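Local structure of ADP-ribosylation factor-binding protein GGA1 (Saccharomyces cerevisiae, 5CN2) at residues A[20-25]-A[40-45]; A[50-55]-A[103-108]; A[64-69]-A[84-89]. The protein may help regulate membrane traffic through the trans-Golgi network, and the piece described here is its gamma-adaptin ear (GAE) domain. All blocks are in the same frame, centred on the assembly; numbering follows the deposited sequence.

Interactions 1 and 3 each join the strands of a beta hairpin in one five-stranded antiparallel sheet, whereas interaction 2 pairs two strands of the three-stranded sheet. Interactions 1 and 2 meet in the core, where Tyr-41 and Leu-21 pack on Phe-52, and Leu-21 also touches Tyr-107. Interaction 1 turns aliphatic and aromatic groups to that core and an arginine-aspartate pair to the other side. Interaction 2 is likewise split, with its aromatics buried and Leu-55 and Asn-51 exposed. Interaction 3 lies at the outermost strand, with more exposed residues and a water between serines. Gln-84 links it to the others, reaching Tyr-41 and Leu-54.

Interaction 1 of 3, residues A[20-25]-A[40-45]; sequences HLRIDY and FYSNIS
Tyr-41 packs against Ile-23 across a non-hydrogen-bonded pair of antiparallel strands, on the same face as Leu-21. Its CB is only loosely met by Leu-21 CD1, at 4.5 Å. With CG set anti to the carbonyl carbon (chi1 -50°), the ring presents its CD1 edge to Ile-23 CG1 at 3.8 Å, the two side chains crossing at a slant, and CE1 lies 3.9 Å from Ile-23 CG2. At the tip, OH reaches the side chain of Gln-84 in the neighbouring strand 78-89, probably in a hydrogen bond. A tyrosine suits this place because its long ring fills the apolar interior while the hydroxyl finds a polar mate beyond it.

The face that carries Arg-22, Asp-24 and Ser-42 is mixed, since Phe-40 also lies on it, its CB 3.5 Å from Asp-24 OD1. Arg-22 N reaches Ser-42 O at 2.8 Å, and Ser-42 N returns the bond to Arg-22 O. The arginine chain bends at chi3 (77°), laying its guanidinium face over Ser-42 CB and bringing NH1 to 3.6 Å from Ile-44 CG2. In the guanidinium plane, NE makes a salt bridge of 2.8 Å to Asp-24 OD2, striking the carboxylate from above its plane. Asp-24 OD1 also pairs with Arg-12, so its negative charge is probably balanced by two arginines. A water lies between Arg-22 O, Asp-24 OD1 and Ser-42 OG, which also bonds Asp-80 N.

Where the chain leaves strand 34-43, Asn-43 OD1 takes both Ser-45 OG (2.7 Å) and Ser-45 N in an Asx turn, while Ile-44 N still bonds His-20 O. Antiparallel pairing of consecutive strands, one face packed into the core and the other carrying charges, marks a beta hairpin of the immunoglobulin-like adaptin-ear sandwich.

Interaction 2 of 3, residues A[50-55]-A[103-108]; sequences TNFALL and WKANYC
A beta bulge shifts the pairing of these antiparallel strands by one residue: Thr-50 pairs with Cys-108 and Ala-53 with Asn-106, so that Asn-51 and Phe-52 together stand opposite Tyr-107. Before the bulge, Cys-108 O is gripped twice, by Thr-50 N at 2.8 Å and by Thr-50 OG1 at 3.1 Å. The hydroxyl approaches from above the carbonyl plane, while the amide comes nearly straight on; chi1 of 56° puts OG1 between the backbone N and the carbonyl carbon, close enough to reach. A valine here would probably leave Cys-108 O with the backbone amide as its one partner across the pair. Cys-108 N returns a bond to Thr-50 O at 2.7 Å.

Past the corner at Asn-51, strand 52-56 runs along the margin of the three-stranded sheet of the ear-domain sandwich, and its buried residues pack on those of strand 99-109. Phe-52 CD1 lies 3.9 Å from Tyr-107 CB, and its CE1 sits equally far from Ala-105 CB, whose small size lets the ring lie close to the sheet. Leu-54, with CG anti to the backbone N (chi1 -174°), carries CD1 to 4.0 Å from Trp-103 CE3. Trp-103 NE1 bonds Thr-120 on the third strand. Between the strands Leu-55 N bonds Lys-104 O at 2.7 Å, while the side chains of Leu-55 and Lys-104 project on the more open face.

Interaction 3 of 3, residues A[64-69]-A[84-89]; sequences LSLQPQ and QIASVE
A water molecule is held by Ser-65 OG at 3.0 Å and by Ser-87 OG from the facing strand, with Glu-89 OE1 close enough to accept from it. The two serines form a hydrogen-bonded pair, but Ser-65 OG and Ser-87 OG are 3.9 Å apart, too far for a direct bond, so the water spans them. Small polar side chains suit this face, since a short hydroxyl on each strand lets one water reach both. Beneath them the backbone closes the pair in both directions: Ser-87 N meets Ser-65 O at 2.9 Å, and Ser-65 N meets Ser-87 O.

The opposite face of the pair is largely apolar. A chi1 of -168°, which turns CG away from the backbone N of Leu-66, brings its CD1 to 3.8 Å from Ala-86 CB, and the small alanine lets the longer residue lean over it. The same CD1 touches the buried Gln-84, whose extended chain crosses Leu-66 at about a right angle, passes Gln-67 O with CG 3.3 Å from that oxygen, and reaches Leu-54. Toward the start of the strand, Leu-64 CD2 meets Val-88 CG2 loosely, at 4.2 Å.

On the other side of Leu-66, Gln-67 N bonds Ile-85 O at 3.0 Å. The amide end of Gln-67 lies against Ile-85 CB and CG2, while its CB rests 3.4 Å from Ile-85 O. Beyond it Pro-68 and Gln-69 turn toward strand 52-56, where Gln-69 touches Phe-52. Strand 63-66 is an outermost strand of the five-stranded sheet within this chain, and its antiparallel pairing with strand 78-89 makes the beta hairpin that borders this sheet of the immunoglobulin-like ear domain.

Interaction 1 of 3, residues A[20-25]-A[40-45]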
loop_
_atom_site.group_PDB
_atom_site.type_symbol
_atom_site.label_atom_id
_atom_site.label_comp_id
_atom_site.label_asym_id
_atom_site.label_seq_id
_atom_site.Cartn_x
_atom_site.Cartn_y
_atom_site.Cartn_z
ATOM N N HIS A 20 -7.928 -8.754 -9.769
ATOM C CA HIS A 20 -7.712 -9.732 -8.706
ATOM C C HIS A 20 -7.506 -9.139 -7.324
ATOM O O HIS A 20 -7.668 -9.839 -6.338
ATOM C CB HIS A 20 -6.461 -10.527 -9.041
ATOM C CG HIS A 20 -6.457 -11.031 -10.435
ATOM N ND1 HIS A 20 -6.772 -12.333 -10.751
ATOM C CD2 HIS A 20 -6.234 -10.395 -11.609
ATOM C CE1 HIS A 20 -6.711 -12.489 -12.061
ATOM N NE2 HIS A 20 -6.392 -11.327 -12.606
ATOM N N LEU A 21 -7.123 -7.870 -7.259
ATOM C CA LEU A 21 -6.581 -7.301 -6.045
ATOM C C LEU A 21 -6.941 -5.830 -5.919
ATOM O O LEU A 21 -6.868 -5.081 -6.898
ATOM C CB LEU A 21 -5.062 -7.427 -6.082
ATOM C CG LEU A 21 -4.329 -6.902 -4.853
ATOM C CD1 LEU A 21 -4.558 -7.819 -3.670
ATOM C CD2 LEU A 21 -2.840 -6.782 -5.130
ATOM N N ARG A 22 -7.332 -5.421 -4.719
ATOM C CA ARG A 22 -7.515 -3.994 -4.399
ATOM C C ARG A 22 -6.600 -3.637 -3.251
ATOM O O ARG A 22 -6.628 -4.284 -2.218
ATOM C CB ARG A 22 -8.954 -3.647 -4.016
ATOM C CG ARG A 22 -9.111 -2.175 -3.625
ATOM C CD ARG A 22 -10.535 -1.777 -3.265
ATOM N NE ARG A 22 -10.939 -2.227 -1.929
ATOM C CZ ARG A 22 -11.625 -3.340 -1.673
ATOM N NH1 ARG A 22 -12.004 -4.147 -2.652
ATOM N NH2 ARG A 22 -11.938 -3.653 -0.419
ATOM N N ILE A 23 -5.760 -2.633 -3.473
ATOM C CA ILE A 23 -4.903 -2.084 -2.439
ATOM C C ILE A 23 -5.508 -0.755 -2.143
ATOM O O ILE A 23 -5.625 0.056 -3.023
ATOM C CB ILE A 23 -3.447 -1.857 -2.927
ATOM C CG1 ILE A 23 -2.851 -3.140 -3.497
ATOM C CG2 ILE A 23 -2.578 -1.345 -1.802
ATOM C CD1 ILE A 23 -1.511 -2.955 -4.183
ATOM N N ASP A 24 -5.897 -0.531 -0.900
ATOM C CA ASP A 24 -6.345 0.787 -0.474
ATOM C C ASP A 24 -5.765 1.089 0.895
ATOM O O ASP A 24 -5.036 0.245 1.483
ATOM C CB ASP A 24 -7.885 0.896 -0.491
ATOM C CG ASP A 24 -8.582 -0.205 0.269
ATOM O OD1 ASP A 24 -7.991 -0.837 1.165
ATOM O OD2 ASP A 24 -9.751 -0.449 -0.050
ATOM N N TYR A 25 -6.047 2.292 1.405
ATOM C CA TYR A 25 -5.342 2.739 2.617
ATOM C C TYR A 25 -5.961 3.908 3.329
ATOM O O TYR A 25 -6.634 4.729 2.716
ATOM C CB TYR A 25 -3.876 3.085 2.276
ATOM C CG TYR A 25 -3.737 4.226 1.329
ATOM C CD1 TYR A 25 -3.870 4.042 -0.027
ATOM C CD2 TYR A 25 -3.478 5.519 1.800
ATOM C CE1 TYR A 25 -3.744 5.107 -0.900
ATOM C CE2 TYR A 25 -3.345 6.575 0.946
ATOM C CZ TYR A 25 -3.484 6.375 -0.398
ATOM O OH TYR A 25 -3.373 7.448 -1.250
ATOM N N PHE A 40 -4.181 -1.809 3.202
ATOM C CA PHE A 40 -4.983 -3.023 3.250
ATOM C C PHE A 40 -5.019 -3.645 1.869
ATOM O O PHE A 40 -5.175 -2.943 0.862
ATOM C CB PHE A 40 -6.419 -2.709 3.688
ATOM C CG PHE A 40 -6.536 -2.203 5.086
ATOM C CD1 PHE A 40 -6.715 -3.085 6.133
ATOM C CD2 PHE A 40 -6.511 -0.840 5.349
ATOM C CE1 PHE A 40 -6.836 -2.618 7.432
ATOM C CE2 PHE A 40 -6.638 -0.372 6.632
ATOM C CZ PHE A 40 -6.783 -1.262 7.678
ATOM N N TYR A 41 -4.930 -4.963 1.835
ATOM C CA TYR A 41 -4.934 -5.700 0.592
ATOM C C TYR A 41 -6.163 -6.594 0.547
ATOM O O TYR A 41 -6.433 -7.322 1.511
ATOM C CB TYR A 41 -3.636 -6.504 0.481
ATOM C CG TYR A 41 -2.367 -5.666 0.736
ATOM C CD1 TYR A 41 -1.755 -4.945 -0.286
ATOM C CD2 TYR A 41 -1.800 -5.607 1.983
ATOM C CE1 TYR A 41 -0.601 -4.198 -0.059
ATOM C CE2 TYR A 41 -0.653 -4.855 2.225
ATOM C CZ TYR A 41 -0.065 -4.154 1.196
ATOM O OH TYR A 41 1.062 -3.422 1.447
ATOM N N SER A 42 -6.920 -6.505 -0.554
ATOM C CA SER A 42 -8.156 -7.257 -0.707
ATOM C C SER A 42 -8.173 -8.127 -1.978
ATOM O O SER A 42 -7.971 -7.624 -3.069
ATOM C CB SER A 42 -9.343 -6.301 -0.741
ATOM O OG SER A 42 -9.489 -5.621 0.498
ATOM N N ASN A 43 -8.461 -9.416 -1.821
ATOM C CA ASN A 43 -8.601 -10.338 -2.951
ATOM C C ASN A 43 -10.048 -10.241 -3.383
ATOM O O ASN A 43 -10.943 -10.594 -2.610
ATOM C CB ASN A 43 -8.232 -11.757 -2.499
ATOM C CG ASN A 43 -8.263 -12.800 -3.612
ATOM O OD1 ASN A 43 -8.772 -12.587 -4.715
ATOM N ND2 ASN A 43 -7.699 -13.967 -3.306
ATOM N N ILE A 44 -10.273 -9.709 -4.583
ATOM C CA ILE A 44 -11.606 -9.637 -5.184
ATOM C C ILE A 44 -11.809 -10.692 -6.306
ATOM O O ILE A 44 -12.773 -10.610 -7.064
ATOM C CB ILE A 44 -11.896 -8.222 -5.750
ATOM C CG1 ILE A 44 -10.835 -7.818 -6.781
ATOM C CG2 ILE A 44 -11.961 -7.204 -4.622
ATOM C CD1 ILE A 44 -11.258 -6.696 -7.698
ATOM N N SER A 45 -10.897 -11.661 -6.416
ATOM C CA SER A 45 -11.082 -12.820 -7.304
ATOM C C SER A 45 -11.617 -13.997 -6.505
ATOM O O SER A 45 -11.467 -14.033 -5.274
ATOM C CB SER A 45 -9.756 -13.248 -7.901
ATOM O OG SER A 45 -9.034 -14.046 -6.965
HETATM O O HOH W 1 -8.069 -3.581 0.108
#

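Interaction 2 of 3, residues A[50-55]-A[103-108]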
loop_
_atom_site.group_PDB
_atom_site.type_symbol
_atom_site.label_atom_id
_atom_site.label_comp_id
_atom_site.label_asym_id
_atom_site.label_seq_id
_atom_site.Cartn_x
_atom_site.Cartn_y
_atom_site.Cartn_z
ATOM N N THR A 50 -1.392 -15.930 -3.142
ATOM C CA THR A 50 -0.288 -16.396 -2.319
ATOM C C THR A 50 0.969 -15.619 -2.642
ATOM O O THR A 50 1.084 -14.981 -3.703
ATOM C CB THR A 50 0.031 -17.903 -2.578
ATOM O OG1 THR A 50 0.307 -18.122 -3.981
ATOM C CG2 THR A 50 -1.132 -18.776 -2.142
ATOM N N ASN A 51 1.915 -15.700 -1.714
ATOM C CA ASN A 51 3.236 -15.087 -1.855
ATOM C C ASN A 51 3.199 -13.576 -2.104
ATOM O O ASN A 51 4.056 -13.033 -2.820
ATOM C CB ASN A 51 4.037 -15.785 -2.966
ATOM C CG ASN A 51 4.214 -17.279 -2.717
ATOM O OD1 ASN A 51 4.387 -17.717 -1.588
ATOM N ND2 ASN A 51 4.190 -18.061 -3.787
ATOM N N PHE A 52 2.215 -12.899 -1.506
ATOM C CA PHE A 52 2.058 -11.471 -1.731
ATOM C C PHE A 52 3.181 -10.676 -1.118
ATOM O O PHE A 52 3.571 -10.928 0.013
ATOM C CB PHE A 52 0.751 -10.926 -1.170
ATOM C CG PHE A 52 0.549 -9.480 -1.485
ATOM C CD1 PHE A 52 -0.040 -9.093 -2.685
ATOM C CD2 PHE A 52 1.032 -8.506 -0.641
ATOM C CE1 PHE A 52 -0.177 -7.758 -3.004
ATOM C CE2 PHE A 52 0.907 -7.168 -0.960
ATOM C CZ PHE A 52 0.285 -6.799 -2.137
ATOM N N ALA A 53 3.650 -9.651 -1.831
ATOM C CA ALA A 53 4.570 -8.698 -1.229
ATOM C C ALA A 53 4.544 -7.371 -1.934
ATOM O O ALA A 53 4.572 -7.318 -3.159
ATOM C CB ALA A 53 5.997 -9.267 -1.276
ATOM N N LEU A 54 4.559 -6.298 -1.143
ATOM C CA LEU A 54 4.614 -4.945 -1.643
ATOM C C LEU A 54 5.994 -4.387 -1.396
ATOM O O LEU A 54 6.528 -4.549 -0.304
ATOM C CB LEU A 54 3.619 -4.040 -0.916
ATOM C CG LEU A 54 3.518 -2.619 -1.513
ATOM C CD1 LEU A 54 2.402 -2.571 -2.544
ATOM C CD2 LEU A 54 3.321 -1.584 -0.425
ATOM N N LEU A 55 6.560 -3.735 -2.413
ATOM C CA LEU A 55 7.855 -3.099 -2.303
ATOM C C LEU A 55 7.645 -1.626 -2.549
ATOM O O LEU A 55 6.819 -1.230 -3.369
ATOM C CB LEU A 55 8.859 -3.653 -3.310
ATOM C CG LEU A 55 9.442 -5.040 -3.070
ATOM C CD1 LEU A 55 8.380 -6.112 -3.098
ATOM C CD2 LEU A 55 10.497 -5.348 -4.131
ATOM N N TRP A 103 5.674 2.103 -5.985
ATOM C CA TRP A 103 5.378 0.856 -5.333
ATOM C C TRP A 103 5.311 -0.254 -6.360
ATOM O O TRP A 103 5.051 -0.018 -7.529
ATOM C CB TRP A 103 4.060 0.946 -4.566
ATOM C CG TRP A 103 2.905 1.238 -5.423
ATOM C CD1 TRP A 103 2.387 2.474 -5.708
ATOM C CD2 TRP A 103 2.118 0.294 -6.163
ATOM N NE1 TRP A 103 1.333 2.354 -6.568
ATOM C CE2 TRP A 103 1.132 1.028 -6.854
ATOM C CE3 TRP A 103 2.146 -1.101 -6.302
ATOM C CZ2 TRP A 103 0.180 0.420 -7.673
ATOM C CZ3 TRP A 103 1.184 -1.714 -7.119
ATOM C CH2 TRP A 103 0.220 -0.948 -7.797
ATOM N N LYS A 104 5.536 -1.473 -5.915
ATOM C CA LYS A 104 5.437 -2.640 -6.770
ATOM C C LYS A 104 4.915 -3.793 -5.925
ATOM O O LYS A 104 5.271 -3.893 -4.767
ATOM C CB LYS A 104 6.809 -2.970 -7.363
ATOM C CG LYS A 104 6.945 -4.415 -7.867
ATOM C CD LYS A 104 7.520 -4.501 -9.274
ATOM C CE LYS A 104 7.100 -5.766 -9.978
ATOM N NZ LYS A 104 7.367 -5.676 -11.422
ATOM N N ALA A 105 4.052 -4.641 -6.485
ATOM C CA ALA A 105 3.598 -5.856 -5.792
ATOM C C ALA A 105 3.786 -7.082 -6.631
ATOM O O ALA A 105 3.666 -7.025 -7.848
ATOM C CB ALA A 105 2.157 -5.744 -5.405
ATOM N N ASN A 106 4.119 -8.184 -5.970
ATOM C CA ASN A 106 4.188 -9.454 -6.603
ATOM C C ASN A 106 3.368 -10.422 -5.806
ATOM O O ASN A 106 3.348 -10.357 -4.570
ATOM C CB ASN A 106 5.624 -9.954 -6.695
ATOM C CG ASN A 106 6.463 -9.123 -7.627
ATOM O OD1 ASN A 106 6.724 -9.529 -8.770
ATOM N ND2 ASN A 106 6.874 -7.938 -7.160
ATOM N N TYR A 107 2.718 -11.334 -6.519
ATOM C CA TYR A 107 1.944 -12.382 -5.886
ATOM C C TYR A 107 1.648 -13.456 -6.880
ATOM O O TYR A 107 1.775 -13.244 -8.080
ATOM C CB TYR A 107 0.611 -11.856 -5.337
ATOM C CG TYR A 107 -0.286 -11.160 -6.324
ATOM C CD1 TYR A 107 -0.135 -9.815 -6.581
ATOM C CD2 TYR A 107 -1.338 -11.832 -6.941
ATOM C CE1 TYR A 107 -0.979 -9.145 -7.447
ATOM C CE2 TYR A 107 -2.187 -11.184 -7.824
ATOM C CZ TYR A 107 -1.999 -9.837 -8.073
ATOM O OH TYR A 107 -2.829 -9.176 -8.950
ATOM N N CYS A 108 1.231 -14.605 -6.373
ATOM C CA CYS A 108 0.842 -15.705 -7.231
ATOM C C CYS A 108 -0.617 -15.990 -7.004
ATOM O O CYS A 108 -1.074 -16.056 -5.877
ATOM C CB CYS A 108 1.689 -16.942 -6.916
ATOM S SG CYS A 108 3.443 -16.625 -7.155
#

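Interaction 3 of 3, residues A[64-69]-A[84-89]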
loop_
_atom_site.group_PDB
_atom_site.type_symbol
_atom_site.label_atom_id
_atom_site.label_comp_id
_atom_site.label_asym_id
_atom_site.label_seq_id
_atom_site.Cartn_x
_atom_site.Cartn_y
_atom_site.Cartn_z
ATOM N N LEU A 64 10.635 6.790 4.781
ATOM C CA LEU A 64 9.530 5.854 4.769
ATOM C C LEU A 64 9.858 4.693 5.709
ATOM O O LEU A 64 10.816 3.963 5.468
ATOM C CB LEU A 64 9.344 5.367 3.343
ATOM C CG LEU A 64 8.134 4.549 2.900
ATOM C CD1 LEU A 64 8.074 3.219 3.631
ATOM C CD2 LEU A 64 6.837 5.302 3.083
ATOM N N SER A 65 9.095 4.530 6.782
ATOM C CA SER A 65 9.304 3.398 7.683
ATOM C C SER A 65 8.243 2.358 7.425
ATOM O O SER A 65 7.052 2.613 7.665
ATOM C CB SER A 65 9.262 3.823 9.160
ATOM O OG SER A 65 10.277 4.784 9.429
ATOM N N LEU A 66 8.675 1.190 6.962
ATOM C CA LEU A 66 7.762 0.151 6.525
ATOM C C LEU A 66 7.840 -1.016 7.506
ATOM O O LEU A 66 8.900 -1.668 7.651
ATOM C CB LEU A 66 8.085 -0.288 5.087
ATOM C CG LEU A 66 7.044 -1.173 4.385
ATOM C CD1 LEU A 66 5.630 -0.591 4.438
ATOM C CD2 LEU A 66 7.427 -1.414 2.934
ATOM N N GLN A 67 6.729 -1.248 8.196
ATOM C CA GLN A 67 6.575 -2.382 9.082
ATOM C C GLN A 67 6.138 -3.598 8.314
ATOM O O GLN A 67 5.554 -3.488 7.258
ATOM C CB GLN A 67 5.554 -2.081 10.168
ATOM C CG GLN A 67 6.096 -1.163 11.246
ATOM C CD GLN A 67 5.036 -0.842 12.268
ATOM O OE1 GLN A 67 4.435 -1.754 12.831
ATOM N NE2 GLN A 67 4.781 0.444 12.497
ATOM N N PRO A 68 6.422 -4.773 8.850
ATOM C CA PRO A 68 6.087 -5.957 8.084
ATOM C C PRO A 68 4.572 -6.183 7.928
ATOM O O PRO A 68 3.763 -5.792 8.785
ATOM C CB PRO A 68 6.720 -7.090 8.894
ATOM C CG PRO A 68 6.804 -6.573 10.288
ATOM C CD PRO A 68 6.915 -5.084 10.205
ATOM N N GLN A 69 4.213 -6.821 6.834
ATOM C CA GLN A 69 2.837 -7.161 6.591
ATOM C C GLN A 69 2.381 -8.289 7.500
ATOM O O GLN A 69 3.187 -9.100 7.954
ATOM C CB GLN A 69 2.621 -7.507 5.134
ATOM C CG GLN A 69 3.412 -8.680 4.618
ATOM C CD GLN A 69 3.179 -8.934 3.132
ATOM O OE1 GLN A 69 3.563 -9.973 2.606
ATOM N NE2 GLN A 69 2.561 -7.989 2.453
ATOM N N GLN A 84 -0.818 -3.651 6.475
ATOM C CA GLN A 84 0.590 -3.264 6.587
ATOM C C GLN A 84 0.765 -1.796 6.901
ATOM O O GLN A 84 0.354 -0.942 6.104
ATOM C CB GLN A 84 1.336 -3.572 5.293
ATOM C CG GLN A 84 2.816 -3.210 5.391
ATOM C CD GLN A 84 3.671 -3.761 4.273
ATOM O OE1 GLN A 84 4.841 -4.083 4.504
ATOM N NE2 GLN A 84 3.112 -3.877 3.070
ATOM N N ILE A 85 1.418 -1.520 8.026
ATOM C CA ILE A 85 1.632 -0.163 8.527
ATOM C C ILE A 85 2.909 0.471 7.977
ATOM O O ILE A 85 3.964 -0.163 7.914
ATOM C CB ILE A 85 1.765 -0.116 10.057
ATOM C CG1 ILE A 85 0.637 -0.884 10.742
ATOM C CG2 ILE A 85 1.786 1.331 10.545
ATOM C CD1 ILE A 85 -0.733 -0.346 10.412
ATOM N N ALA A 86 2.794 1.733 7.579
ATOM C CA ALA A 86 3.948 2.526 7.195
ATOM C C ALA A 86 3.843 3.924 7.785
ATOM O O ALA A 86 2.765 4.370 8.194
ATOM C CB ALA A 86 4.055 2.609 5.680
ATOM N N SER A 87 4.966 4.619 7.816
ATOM C CA SER A 87 4.924 6.039 8.104
ATOM C C SER A 87 5.819 6.822 7.167
ATOM O O SER A 87 6.713 6.285 6.512
ATOM C CB SER A 87 5.250 6.307 9.563
ATOM O OG SER A 87 6.567 5.941 9.838
ATOM N N VAL A 88 5.493 8.095 7.043
ATOM C CA VAL A 88 6.140 8.996 6.115
ATOM C C VAL A 88 6.526 10.195 6.937
ATOM O O VAL A 88 5.685 10.749 7.643
ATOM C CB VAL A 88 5.175 9.454 5.008
ATOM C CG1 VAL A 88 5.953 10.020 3.835
ATOM C CG2 VAL A 88 4.313 8.299 4.543
ATOM N N GLU A 89 7.788 10.591 6.838
ATOM C CA GLU A 89 8.338 11.630 7.690
ATOM C C GLU A 89 9.296 12.507 6.904
ATOM O O GLU A 89 9.944 12.036 5.979
ATOM C CB GLU A 89 9.116 11.006 8.840
ATOM C CG GLU A 89 8.361 10.850 10.128
ATOM C CD GLU A 89 9.214 10.170 11.200
ATOM O OE1 GLU A 89 9.820 9.105 10.897
ATOM O OE2 GLU A 89 9.284 10.705 12.337
HETATM O O HOH W 2 9.087 7.430 8.531
#